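Local structure of mitogen-activated protein kinase, putative (Map kinase-like protein) (Leishmania major, 3PG1) at residues 160-165 and 197-202; 149-154 and 214-219. The protein probably acts as a serine/threonine protein kinase of the MAP kinase family, binding ATP and transferring phosphate to protein substrates. One frame throughout, in Å; residues are numbered along the deposited sequence.

Contact 1 (160-165 and 197-202)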
loop_
_atom_site.group_PDB
_atom_site.type_symbol
_atom_site.label_atom_id
_atom_site.label_comp_id
_atom_site.label_asym_id
_atom_site.label_seq_id
_atom_site.Cartn_x
_atom_site.Cartn_y
_atom_site.Cartn_z
ATOM N N LEU A 160 -2.608 3.738 1.233
ATOM C CA LEU A 160 -1.472 3.738 2.144
ATOM C C LEU A 160 -1.972 4.023 3.549
ATOM O O LEU A 160 -2.679 4.989 3.751
ATOM C CB LEU A 160 -0.400 4.771 1.739
ATOM C CG LEU A 160 0.869 4.802 2.626
ATOM C CD1 LEU A 160 1.810 3.606 2.300
ATOM C CD2 LEU A 160 1.619 6.123 2.474
ATOM N N HIS A 161 -1.580 3.200 4.511
ATOM C CA HIS A 161 -1.945 3.382 5.916
ATOM C C HIS A 161 -0.889 2.656 6.776
ATOM O O HIS A 161 -0.120 1.877 6.211
ATOM C CB HIS A 161 -3.412 2.948 6.178
ATOM C CG HIS A 161 -3.675 1.474 6.055
ATOM N ND1 HIS A 161 -4.335 0.941 4.952
ATOM C CD2 HIS A 161 -3.402 0.474 6.916
ATOM C CE1 HIS A 161 -4.406 -0.362 5.166
ATOM N NE2 HIS A 161 -3.858 -0.694 6.328
ATOM N N PRO A 162 -0.772 2.937 8.102
ATOM C CA PRO A 162 0.263 2.278 8.912
ATOM C C PRO A 162 0.304 0.739 8.844
ATOM O O PRO A 162 1.381 0.179 8.974
ATOM C CB PRO A 162 -0.037 2.804 10.335
ATOM C CG PRO A 162 -0.699 4.166 10.094
ATOM C CD PRO A 162 -1.574 3.869 8.926
ATOM N N GLY A 163 -0.846 0.091 8.615
ATOM C CA GLY A 163 -0.988 -1.361 8.498
ATOM C C GLY A 163 -0.261 -1.964 7.307
ATOM O O GLY A 163 0.060 -3.150 7.331
ATOM N N ASN A 164 0.014 -1.161 6.254
ATOM C CA ASN A 164 0.752 -1.648 5.077
ATOM C C ASN A 164 2.137 -1.029 4.944
ATOM O O ASN A 164 2.790 -1.120 3.895
ATOM C CB ASN A 164 -0.073 -1.636 3.761
ATOM C CG ASN A 164 -0.675 -0.330 3.384
ATOM O OD1 ASN A 164 -0.070 0.735 3.531
ATOM N ND2 ASN A 164 -1.897 -0.386 2.895
ATOM N N ILE A 165 2.600 -0.434 6.040
ATOM C CA ILE A 165 3.960 0.087 6.124
ATOM C C ILE A 165 4.619 -0.893 7.075
ATOM O O ILE A 165 4.298 -0.894 8.264
ATOM C CB ILE A 165 4.027 1.559 6.607
ATOM C CG1 ILE A 165 3.353 2.506 5.571
ATOM C CG2 ILE A 165 5.514 1.952 6.836
ATOM C CD1 ILE A 165 2.990 3.899 6.118
ATOM N N ARG A 197 -10.824 4.525 5.913
ATOM C CA ARG A 197 -11.455 5.787 5.523
ATOM C C ARG A 197 -10.641 7.012 6.094
ATOM O O ARG A 197 -10.573 8.068 5.473
ATOM C CB ARG A 197 -12.928 5.806 5.996
ATOM C CG ARG A 197 -13.195 5.297 7.446
ATOM C CD ARG A 197 -14.652 5.382 7.868
ATOM N NE ARG A 197 -14.815 5.431 9.324
ATOM C CZ ARG A 197 -14.962 4.360 10.100
ATOM N NH1 ARG A 197 -14.978 3.142 9.568
ATOM N NH2 ARG A 197 -15.104 4.499 11.418
ATOM N N TRP A 198 -9.934 6.806 7.219
ATOM C CA TRP A 198 -9.158 7.826 7.921
ATOM C C TRP A 198 -7.960 8.424 7.174
ATOM O O TRP A 198 -7.523 9.528 7.521
ATOM C CB TRP A 198 -8.729 7.325 9.317
ATOM C CG TRP A 198 -9.843 6.950 10.265
ATOM C CD1 TRP A 198 -11.189 7.176 10.108
ATOM C CD2 TRP A 198 -9.683 6.384 11.567
ATOM N NE1 TRP A 198 -11.874 6.754 11.221
ATOM C CE2 TRP A 198 -10.977 6.239 12.128
ATOM C CE3 TRP A 198 -8.564 5.934 12.308
ATOM C CZ2 TRP A 198 -11.181 5.723 13.423
ATOM C CZ3 TRP A 198 -8.772 5.397 13.573
ATOM C CH2 TRP A 198 -10.065 5.298 14.121
ATOM N N TYR A 199 -7.451 7.726 6.143
ATOM C CA TYR A 199 -6.252 8.160 5.400
ATOM C C TYR A 199 -6.551 8.585 3.981
ATOM O O TYR A 199 -5.622 8.802 3.236
ATOM C CB TYR A 199 -5.193 7.019 5.414
ATOM C CG TYR A 199 -4.909 6.531 6.823
ATOM C CD1 TYR A 199 -3.863 7.066 7.568
ATOM C CD2 TYR A 199 -5.722 5.568 7.429
ATOM C CE1 TYR A 199 -3.642 6.671 8.891
ATOM C CE2 TYR A 199 -5.519 5.177 8.750
ATOM C CZ TYR A 199 -4.468 5.721 9.473
ATOM O OH TYR A 199 -4.240 5.318 10.770
ATOM N N ARG A 200 -7.841 8.667 3.593
ATOM C CA ARG A 200 -8.251 8.993 2.225
ATOM C C ARG A 200 -8.227 10.485 1.990
ATOM O O ARG A 200 -8.817 11.254 2.754
ATOM C CB ARG A 200 -9.664 8.443 1.921
ATOM C CG ARG A 200 -9.785 6.933 2.091
ATOM C CD ARG A 200 -10.177 6.221 0.818
ATOM N NE ARG A 200 -10.447 4.799 1.056
ATOM C CZ ARG A 200 -9.515 3.852 1.157
ATOM N NH1 ARG A 200 -8.227 4.161 1.063
ATOM N NH2 ARG A 200 -9.865 2.594 1.398
ATOM N N ALA A 201 -7.601 10.871 0.883
ATOM C CA ALA A 201 -7.460 12.245 0.432
ATOM C C ALA A 201 -8.861 12.800 0.198
ATOM O O ALA A 201 -9.754 12.020 -0.148
ATOM C CB ALA A 201 -6.656 12.264 -0.860
ATOM N N PRO A 202 -9.068 14.121 0.349
ATOM C CA PRO A 202 -10.418 14.712 0.086
ATOM C C PRO A 202 -11.012 14.330 -1.262
ATOM O O PRO A 202 -12.173 13.940 -1.303
ATOM C CB PRO A 202 -10.158 16.220 0.191
ATOM C CG PRO A 202 -9.017 16.298 1.180
ATOM C CD PRO A 202 -8.123 15.153 0.811
#
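The Y199 ring meets H161 CB and the P162 ring atoms CD and CG, and L160 O lies against Y199 CB. The first interaction is CH-pi. H161 CB sits over one face of the Y199 ring, 4.0 Å from its centroid. The H161 imidazole itself turns away. Its CG lies between the backbone N and the carbonyl carbon (chi1 68°), which leaves CB as the atom on the tyrosine. N164 ND2 lies 3.2 Å above one face of the H161 imidazole.

The second interaction is apolar. P162 CD approaches Y199 CZ obliquely at 3.5 Å. P162 also rests on helix 120-125.

No hydrogen bond joins the segments. Y199 OH bonds to E226 of helix 214-229. Within the loop, H161 N donates to N164 OD1 at 3.1 Å, almost straight at 171°, with the donor tilted out of the carbonyl plane. R200 makes a salt bridge to D159, the residue just before 160-165, and so adds a second tie between the loops.

The sequence HRDLHPGN, ending at N164, is the catalytic loop of a protein kinase. The tyrosine comes from the P+1 loop, just before the APE motif that starts at A201.

Contact 2 (149-154 and 214-219)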
loop_
_atom_site.group_PDB
_atom_site.type_symbol
_atom_site.label_atom_id
_atom_site.label_comp_id
_atom_site.label_asym_id
_atom_site.label_seq_id
_atom_site.Cartn_x
_atom_site.Cartn_y
_atom_site.Cartn_z
ATOM N N VAL A 149 9.221 5.779 -5.710
ATOM C CA VAL A 149 9.551 4.658 -6.595
ATOM C C VAL A 149 8.260 4.169 -7.301
ATOM O O VAL A 149 8.256 3.990 -8.525
ATOM C CB VAL A 149 10.327 3.517 -5.840
ATOM C CG1 VAL A 149 10.563 2.300 -6.761
ATOM C CG2 VAL A 149 11.665 4.052 -5.322
ATOM N N LEU A 150 7.183 3.987 -6.547
ATOM C CA LEU A 150 5.930 3.576 -7.169
ATOM C C LEU A 150 5.480 4.639 -8.200
ATOM O O LEU A 150 5.267 4.315 -9.363
ATOM C CB LEU A 150 4.828 3.422 -6.091
ATOM C CG LEU A 150 4.982 2.286 -5.067
ATOM C CD1 LEU A 150 3.837 2.366 -4.028
ATOM C CD2 LEU A 150 5.035 0.899 -5.739
ATOM N N HIS A 151 5.473 5.913 -7.797
ATOM C CA HIS A 151 5.005 7.038 -8.641
ATOM C C HIS A 151 5.843 7.208 -9.891
ATOM O O HIS A 151 5.271 7.477 -10.964
ATOM C CB HIS A 151 4.958 8.336 -7.833
ATOM C CG HIS A 151 3.949 8.323 -6.713
ATOM N ND1 HIS A 151 3.901 9.350 -5.782
ATOM C CD2 HIS A 151 3.013 7.386 -6.392
ATOM C CE1 HIS A 151 2.944 9.005 -4.923
ATOM N NE2 HIS A 151 2.423 7.802 -5.227
ATOM N N GLU A 152 7.170 6.956 -9.784
ATOM C CA GLU A 152 8.068 7.059 -10.953
ATOM C C GLU A 152 7.728 5.975 -11.997
ATOM O O GLU A 152 7.943 6.192 -13.190
ATOM C CB GLU A 152 9.563 7.047 -10.541
ATOM C CG GLU A 152 9.996 8.317 -9.800
ATOM C CD GLU A 152 9.892 9.568 -10.646
ATOM O OE1 GLU A 152 10.609 9.616 -11.662
ATOM O OE2 GLU A 152 8.984 10.397 -10.423
ATOM N N ALA A 153 7.141 4.850 -11.562
ATOM C CA ALA A 153 6.692 3.797 -12.484
ATOM C C ALA A 153 5.190 3.963 -12.898
ATOM O O ALA A 153 4.656 3.071 -13.554
ATOM C CB ALA A 153 6.894 2.431 -11.844
ATOM N N GLY A 154 4.552 5.085 -12.551
ATOM C CA GLY A 154 3.139 5.341 -12.861
ATOM C C GLY A 154 2.158 4.574 -11.981
ATOM O O GLY A 154 0.988 4.417 -12.331
ATOM N N LEU A 214 -1.050 12.063 -6.221
ATOM C CA LEU A 214 -1.160 12.938 -5.035
ATOM C C LEU A 214 -2.039 12.445 -3.904
ATOM O O LEU A 214 -1.832 12.843 -2.744
ATOM C CB LEU A 214 -1.544 14.359 -5.437
ATOM C CG LEU A 214 -0.292 14.995 -6.070
ATOM C CD1 LEU A 214 -0.651 15.990 -7.040
ATOM C CD2 LEU A 214 0.708 15.423 -4.968
ATOM N N VAL A 215 -2.933 11.485 -4.192
ATOM C CA VAL A 215 -3.707 10.902 -3.070
ATOM C C VAL A 215 -2.752 10.250 -2.028
ATOM O O VAL A 215 -3.037 10.240 -0.818
ATOM C CB VAL A 215 -4.825 9.918 -3.512
ATOM C CG1 VAL A 215 -5.823 10.602 -4.454
ATOM C CG2 VAL A 215 -4.267 8.608 -4.083
ATOM N N ASP A 216 -1.632 9.670 -2.518
ATOM C CA ASP A 216 -0.672 9.012 -1.627
ATOM C C ASP A 216 0.042 9.983 -0.714
ATOM O O ASP A 216 0.420 9.588 0.398
ATOM C CB ASP A 216 0.365 8.161 -2.399
ATOM C CG ASP A 216 -0.253 6.973 -3.114
ATOM O OD1 ASP A 216 0.373 6.472 -4.073
ATOM O OD2 ASP A 216 -1.362 6.531 -2.700
ATOM N N MET A 217 0.256 11.227 -1.189
ATOM C CA MET A 217 0.920 12.279 -0.419
ATOM C C MET A 217 0.036 12.681 0.768
ATOM O O MET A 217 0.554 12.964 1.847
ATOM C CB MET A 217 1.288 13.485 -1.318
ATOM C CG MET A 217 2.518 13.236 -2.187
ATOM S SD MET A 217 3.933 12.558 -1.276
ATOM C CE MET A 217 4.372 13.969 -0.276
ATOM N N TRP A 218 -1.295 12.672 0.569
ATOM C CA TRP A 218 -2.263 12.961 1.635
ATOM C C TRP A 218 -2.165 11.862 2.697
ATOM O O TRP A 218 -2.087 12.176 3.880
ATOM C CB TRP A 218 -3.716 13.013 1.106
ATOM C CG TRP A 218 -4.687 13.266 2.245
ATOM C CD1 TRP A 218 -5.284 12.337 3.049
ATOM C CD2 TRP A 218 -5.145 14.541 2.697
ATOM N NE1 TRP A 218 -6.101 12.961 3.965
ATOM C CE2 TRP A 218 -6.050 14.312 3.760
ATOM C CE3 TRP A 218 -4.902 15.864 2.284
ATOM C CZ2 TRP A 218 -6.657 15.362 4.465
ATOM C CZ3 TRP A 218 -5.570 16.896 2.919
ATOM C CH2 TRP A 218 -6.393 16.649 4.040
ATOM N N SER A 219 -2.186 10.580 2.278
ATOM C CA SER A 219 -2.083 9.457 3.224
ATOM C C SER A 219 -0.789 9.513 4.041
ATOM O O SER A 219 -0.786 9.266 5.260
ATOM C CB SER A 219 -2.199 8.114 2.513
ATOM O OG SER A 219 -3.330 8.064 1.654
#
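H151 and D216 join two helices of the C-terminal lobe of the kinase fold. H151 is in the last turn of helix 133-152. D216 lies near the start of helix 214-229, and corresponds to the aspartate of kinase helix F that anchors the HRD motif. H151 CA and D216 CA are 9.2 Å apart, so the side chains span the gap.

D216 CB points toward the other helix. It lies at the edge of the H151 ring, in the ring plane, 3.7 Å from H151 CE1. D216 CG is anti to the carbonyl carbon (chi1 -66°), which sets the carboxylate beside NE2 at the ring edge. D216 CG is 3.5 Å from H151 NE2. The next atom, D216 OD1, accepts the hydrogen bond from H151 NE2 at 2.7 Å. The bond is nearly straight, at 169°. It uses the anti lone pair of OD1, and OD1 is almost in the plane of the imidazole. Ring and carboxylate are only 16° from coplanar.

The carboxylate has further partners. OD1 also accepts from H157 N, and OD2 accepts from R158 N, both in the HRD motif. Three N-H groups thus grip this buried carboxylate and would favour its charged form. The two backbone N-H groups tie the loop before 160-165 to helix 214-229, and H151 adds helix 133-152.

The helix of H151 stops directly after the contact. G154, with positive phi, is the C-prime residue of a Schellman motif, and G154 N bonds to H151 O at 3.0 Å.

Overall arrangement
From the N terminus, the chain first reaches the end of helix 133-152, which supplies 149-154. It then runs through the catalytic loop, which holds most of 160-165, and the small sheet with strands 165-167 and 173-175. After the unmodelled residues 181-195 comes 197-202, where contact 1 closes its loop. Helix 202-205 follows, and contact 2 closes the wider loop at 214-219. Contact 1 is therefore nested inside contact 2. Their centres are 13 Å apart, and they touch directly: S219 OG is 2.9 Å from Y199 O, a probable hydrogen bond. Together they tie helix 133-152, the catalytic loop and the P+1 loop to helix 214-229.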